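Local atomic coordinates of type II secretion system protein L (Pseudomonas aeruginosa, PDB entry 6GHU), a protein that helps assemble the inner-membrane part of the type II secretion system, recruiting XcpZ and linking the cytoplasmic energy-providing XcpR to the rest of the machinery. Residues 57-62 / 73-78; 38-42 / 65-71. All blocks are in the same frame, centred on the assembly; numbering follows the deposited sequence.

Contact 1. Residues 57-62 / 73-78; sequences LAVQLG and ARLVIG
Leu75 sets the shape of this antiparallel pairing: its CD2 methyl reaches across and lies between two side chains of 57-62, 3.6 Å from Val59 CG2 and 3.7 Å from Leu61 CD1. With Val59 CG1 at chi1 63°, CG2 falls anti to the backbone N, on the side where Leu75 CD2 lies. Ala73, with only a methyl, lets Leu61 CD1 come close to the strand; Ala73 CB and that carbon are 3.8 Å apart. At the other end the beta branch of Ile77 sets CG2 apart from CG1, and CG2 is the methyl that meets Leu57 CD1, at 4.0 Å. Val76 and Gln60, a hydrogen-bonded pair, project from the reverse face. Their backbones exchange two bonds, Val76 N to Gln60 O being the straighter at 174°. Gly62 N to Arg74 O, 2.7 Å, and Gly78 N to Ala58 O, 2.9 Å, extend the pairing to both ends. Strand 70-77 is inner in the four-stranded sheet of this ferredoxin-like domain, also bonding to strand 32-39, while 59-67 is an outermost strand within the chain. The apolar face is covered by helix 3-14 over Leu57 and Ile77 and by helix 42-54 over Val59 and Ala73.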
loop_
_atom_site.group_PDB
_atom_site.type_symbol
_atom_site.label_atom_id
_atom_site.label_comp_id
_atom_site.label_asym_id
_atom_site.label_seq_id
_atom_site.Cartn_x
_atom_site.Cartn_y
_atom_site.Cartn_z
ATOM N N LEU A 57 -2.743 -9.710 11.552
ATOM C CA LEU A 57 -3.155 -8.343 11.276
ATOM C C LEU A 57 -4.499 -8.047 11.923
ATOM O O LEU A 57 -5.396 -8.897 11.947
ATOM C CB LEU A 57 -3.251 -8.099 9.771
ATOM C CG LEU A 57 -1.963 -8.279 8.970
ATOM C CD1 LEU A 57 -2.255 -8.119 7.492
ATOM C CD2 LEU A 57 -0.914 -7.282 9.421
ATOM N N ALA A 58 -4.623 -6.838 12.458
ATOM C CA ALA A 58 -5.925 -6.324 12.851
ATOM C C ALA A 58 -6.688 -5.933 11.597
ATOM O O ALA A 58 -6.171 -5.204 10.745
ATOM C CB ALA A 58 -5.773 -5.124 13.781
ATOM N N VAL A 59 -7.907 -6.432 11.472
ATOM C CA VAL A 59 -8.665 -6.300 10.238
ATOM C C VAL A 59 -10.129 -6.088 10.584
ATOM O O VAL A 59 -10.658 -6.692 11.521
ATOM C CB VAL A 59 -8.483 -7.538 9.332
ATOM C CG1 VAL A 59 -9.017 -8.790 10.017
ATOM C CG2 VAL A 59 -9.171 -7.326 7.993
ATOM N N GLN A 60 -10.775 -5.214 9.828
ATOM C CA GLN A 60 -12.209 -5.002 9.912
ATOM C C GLN A 60 -12.749 -5.016 8.493
ATOM O O GLN A 60 -12.199 -4.349 7.610
ATOM C CB GLN A 60 -12.536 -3.684 10.622
ATOM C CG GLN A 60 -12.084 -3.645 12.075
ATOM C CD GLN A 60 -12.745 -4.722 12.929
ATOM O OE1 GLN A 60 -12.068 -5.540 13.557
ATOM N NE2 GLN A 60 -14.071 -4.719 12.960
ATOM N N LEU A 61 -13.788 -5.811 8.264
ATOM C CA LEU A 61 -14.417 -5.913 6.957
ATOM C C LEU A 61 -15.727 -5.138 6.992
ATOM O O LEU A 61 -16.635 -5.475 7.759
ATOM C CB LEU A 61 -14.653 -7.372 6.570
ATOM C CG LEU A 61 -15.398 -7.605 5.254
ATOM C CD1 LEU A 61 -14.607 -7.036 4.098
ATOM C CD2 LEU A 61 -15.672 -9.088 5.035
ATOM N N GLY A 62 -15.812 -4.096 6.180
ATOM C CA GLY A 62 -17.006 -3.290 6.115
ATOM C C GLY A 62 -18.148 -4.045 5.471
ATOM O O GLY A 62 -18.020 -5.180 5.009
ATOM N N ALA A 73 -16.571 -4.268 -0.877
ATOM C CA ALA A 73 -16.530 -3.914 0.534
ATOM C C ALA A 73 -15.272 -3.100 0.786
ATOM O O ALA A 73 -14.382 -3.009 -0.064
ATOM C CB ALA A 73 -16.555 -5.159 1.421
ATOM N N ARG A 74 -15.215 -2.504 1.969
ATOM C CA ARG A 74 -14.053 -1.761 2.429
ATOM C C ARG A 74 -13.368 -2.551 3.533
ATOM O O ARG A 74 -14.020 -2.973 4.495
ATOM C CB ARG A 74 -14.468 -0.374 2.927
ATOM C CG ARG A 74 -13.321 0.553 3.276
ATOM C CD ARG A 74 -13.837 1.982 3.415
ATOM N NE ARG A 74 -12.801 2.919 3.837
ATOM C CZ ARG A 74 -12.488 3.169 5.103
ATOM N NH1 ARG A 74 -13.116 2.541 6.088
ATOM N NH2 ARG A 74 -11.542 4.052 5.381
ATOM N N LEU A 75 -12.067 -2.776 3.377
ATOM C CA LEU A 75 -11.242 -3.430 4.387
ATOM C C LEU A 75 -10.385 -2.387 5.086
ATOM O O LEU A 75 -9.778 -1.538 4.426
ATOM C CB LEU A 75 -10.331 -4.489 3.761
ATOM C CG LEU A 75 -10.764 -5.947 3.675
ATOM C CD1 LEU A 75 -9.672 -6.742 2.977
ATOM C CD2 LEU A 75 -11.029 -6.519 5.045
ATOM N N VAL A 76 -10.337 -2.449 6.412
ATOM C CA VAL A 76 -9.459 -1.604 7.217
ATOM C C VAL A 76 -8.464 -2.519 7.919
ATOM O O VAL A 76 -8.866 -3.440 8.641
ATOM C CB VAL A 76 -10.245 -0.763 8.235
ATOM C CG1 VAL A 76 -9.298 0.021 9.142
ATOM C CG2 VAL A 76 -11.197 0.186 7.519
ATOM N N ILE A 77 -7.173 -2.269 7.707
ATOM C CA ILE A 77 -6.102 -3.068 8.295
ATOM C C ILE A 77 -5.231 -2.159 9.152
ATOM O O ILE A 77 -4.840 -1.072 8.711
ATOM C CB ILE A 77 -5.253 -3.766 7.220
ATOM C CG1 ILE A 77 -6.150 -4.597 6.302
ATOM C CG2 ILE A 77 -4.192 -4.638 7.884
ATOM C CD1 ILE A 77 -5.427 -5.230 5.132
ATOM N N GLY A 78 -4.917 -2.614 10.362
ATOM C CA GLY A 78 -4.091 -1.856 11.283
ATOM C C GLY A 78 -4.927 -1.125 12.312
ATOM O O GLY A 78 -6.155 -1.204 12.280
#

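Contact 2. Residues 38-42 / 65-71; sequences RAPGF and SRDGSTV
Pro40 O is gripped by the guanidinium of Arg66. NH2 gives the main bond, 2.7 Å long, using a lone pair in the carbonyl plane, and NH1 adds a weak one at 3.2 Å from the same oxygen. A bend at chi3 (-65°) turns the otherwise extended arginine chain back across its own hairpin, where NH1 also makes a weak bond to Gly68 O. Arginine suits the place because several N-H groups in one plane can serve carbonyls of two loops. Val71 CG1 touches two flat groups, offset toward the rim of each: it lies over one face of the Phe42 ring, 3.7 Å from the centroid in a CH-pi contact, and over one face of the Arg66 guanidinium. Phenylalanine offers it a broad flat face, while the ring edge lies near Ser65 N. The other methyl, CG2, presses on Gly41 C at 3.5 Å. Gly41, the N-cap residue before helix 42-54, has no side chain to approach Arg66 NH2, which lies 3.5 Å from its CA. In the sheet itself, Ala39 and Val71 form a hydrogen-bonded antiparallel pair, with Val71 N to Ala39 O at 2.8 Å. On the other side of the sheet a water accepts from Arg38 NE, 2.7 Å away, and lies 2.9 Å from Thr70 OG1, joining them. The type II' turn from Asp67 to Thr70 has Gly68 at positive phi, which glycine tolerates readily. Arg66 thus ties the hairpin turn to the strand-to-helix turn, its charge probably stabilised by the carbonyl oxygens of Pro40 and, weakly, Gly68, while Val71 supplies the apolar contact.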
loop_
_atom_site.group_PDB
_atom_site.type_symbol
_atom_site.label_atom_id
_atom_site.label_comp_id
_atom_site.label_asym_id
_atom_site.label_seq_id
_atom_site.Cartn_x
_atom_site.Cartn_y
_atom_site.Cartn_z
ATOM N N ARG A 38 -13.027 -5.964 -4.379
ATOM C CA ARG A 38 -14.119 -6.699 -4.993
ATOM C C ARG A 38 -13.742 -8.172 -5.044
ATOM O O ARG A 38 -12.562 -8.525 -5.114
ATOM C CB ARG A 38 -14.439 -6.175 -6.405
ATOM C CG ARG A 38 -15.129 -4.824 -6.406
ATOM C CD ARG A 38 -15.773 -4.522 -7.752
ATOM N NE ARG A 38 -16.858 -3.545 -7.634
ATOM C CZ ARG A 38 -16.711 -2.224 -7.723
ATOM N NH1 ARG A 38 -15.515 -1.687 -7.936
ATOM N NH2 ARG A 38 -17.770 -1.432 -7.599
ATOM N N ALA A 39 -14.756 -9.030 -4.996
ATOM C CA ALA A 39 -14.553 -10.469 -5.054
ATOM C C ALA A 39 -15.801 -11.094 -5.659
ATOM O O ALA A 39 -16.857 -10.454 -5.708
ATOM C CB ALA A 39 -14.269 -11.050 -3.662
ATOM N N PRO A 40 -15.712 -12.335 -6.141
ATOM C CA PRO A 40 -16.911 -12.956 -6.722
ATOM C C PRO A 40 -18.061 -13.098 -5.738
ATOM O O PRO A 40 -19.221 -13.094 -6.158
ATOM C CB PRO A 40 -16.407 -14.324 -7.212
ATOM C CG PRO A 40 -15.071 -14.522 -6.584
ATOM C CD PRO A 40 -14.509 -13.161 -6.341
ATOM N N GLY A 41 -17.781 -13.223 -4.443
ATOM C CA GLY A 41 -18.847 -13.460 -3.487
ATOM C C GLY A 41 -18.397 -13.162 -2.076
ATOM O O GLY A 41 -17.211 -12.978 -1.797
ATOM N N PHE A 42 -19.381 -13.133 -1.174
ATOM C CA PHE A 42 -19.112 -12.760 0.209
ATOM C C PHE A 42 -18.191 -13.763 0.894
ATOM O O PHE A 42 -17.391 -13.379 1.755
ATOM C CB PHE A 42 -20.433 -12.628 0.980
ATOM C CG PHE A 42 -21.416 -11.680 0.346
ATOM C CD1 PHE A 42 -22.565 -12.161 -0.265
ATOM C CD2 PHE A 42 -21.187 -10.317 0.346
ATOM C CE1 PHE A 42 -23.470 -11.296 -0.854
ATOM C CE2 PHE A 42 -22.091 -9.442 -0.247
ATOM C CZ PHE A 42 -23.231 -9.932 -0.842
ATOM N N SER A 65 -21.824 -5.541 -0.545
ATOM C CA SER A 65 -23.004 -5.591 -1.388
ATOM C C SER A 65 -22.620 -6.133 -2.755
ATOM O O SER A 65 -21.489 -5.953 -3.214
ATOM C CB SER A 65 -23.638 -4.203 -1.531
ATOM O OG SER A 65 -24.533 -4.176 -2.625
ATOM N N ARG A 66 -23.574 -6.786 -3.410
ATOM C CA ARG A 66 -23.360 -7.335 -4.741
ATOM C C ARG A 66 -23.857 -6.372 -5.810
ATOM O O ARG A 66 -24.905 -5.741 -5.654
ATOM C CB ARG A 66 -24.069 -8.678 -4.912
ATOM C CG ARG A 66 -23.963 -9.208 -6.329
ATOM C CD ARG A 66 -24.445 -10.625 -6.445
ATOM N NE ARG A 66 -23.625 -11.570 -5.696
ATOM C CZ ARG A 66 -22.431 -12.000 -6.083
ATOM N NH1 ARG A 66 -21.875 -11.540 -7.200
ATOM N NH2 ARG A 66 -21.788 -12.888 -5.340
ATOM N N ASP A 67 -23.094 -6.277 -6.899
ATOM C CA ASP A 67 -23.516 -5.586 -8.115
ATOM C C ASP A 67 -23.023 -6.413 -9.292
ATOM O O ASP A 67 -21.817 -6.473 -9.551
ATOM C CB ASP A 67 -22.966 -4.160 -8.179
ATOM C CG ASP A 67 -23.799 -3.174 -7.379
ATOM O OD1 ASP A 67 -25.006 -3.026 -7.678
ATOM O OD2 ASP A 67 -23.246 -2.549 -6.446
ATOM N N GLY A 68 -23.945 -7.067 -9.985
ATOM C CA GLY A 68 -23.549 -7.915 -11.100
ATOM C C GLY A 68 -22.786 -9.134 -10.617
ATOM O O GLY A 68 -23.229 -9.862 -9.720
ATOM N N SER A 69 -21.613 -9.354 -11.205
ATOM C CA SER A 69 -20.830 -10.555 -10.956
ATOM C C SER A 69 -19.979 -10.489 -9.694
ATOM O O SER A 69 -19.415 -11.519 -9.306
ATOM C CB SER A 69 -19.918 -10.828 -12.152
ATOM O OG SER A 69 -20.681 -11.014 -13.331
ATOM N N THR A 70 -19.860 -9.330 -9.048
ATOM C CA THR A 70 -18.949 -9.172 -7.921
ATOM C C THR A 70 -19.661 -8.543 -6.729
ATOM O O THR A 70 -20.716 -7.919 -6.861
ATOM C CB THR A 70 -17.723 -8.315 -8.298
ATOM O OG1 THR A 70 -18.149 -7.033 -8.776
ATOM C CG2 THR A 70 -16.899 -8.994 -9.375
ATOM N N VAL A 71 -19.074 -8.755 -5.554
ATOM C CA VAL A 71 -19.411 -8.013 -4.345
ATOM C C VAL A 71 -18.253 -7.066 -4.043
ATOM O O VAL A 71 -17.119 -7.267 -4.486
ATOM C CB VAL A 71 -19.697 -8.947 -3.147
ATOM C CG1 VAL A 71 -20.789 -9.953 -3.505
ATOM C CG2 VAL A 71 -18.441 -9.692 -2.720
HETATM O O HOH W 1 -19.192 -4.835 -7.110
#

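Both contacts draw on the hairpin of strands 59-67 and 70-77, at opposite ends of it, with centres about 17 Å apart. Contact 1 pairs the two hairpin strands with each other; its centre is about 6 Å from the centre of the chain, one face buried under the helices. Contact 2, whose centre is about 14 Å from the chain centre, brings the hairpin tip to strand 32-39 and the start of helix 42-54, and most of its residues are exposed. Both have backbone strand bonds, four in contact 1 and two in contact 2; the difference lies in the side chains, aliphatic methyls in the first, an arginine on a carbonyl, a bridging water and an aromatic face in the second.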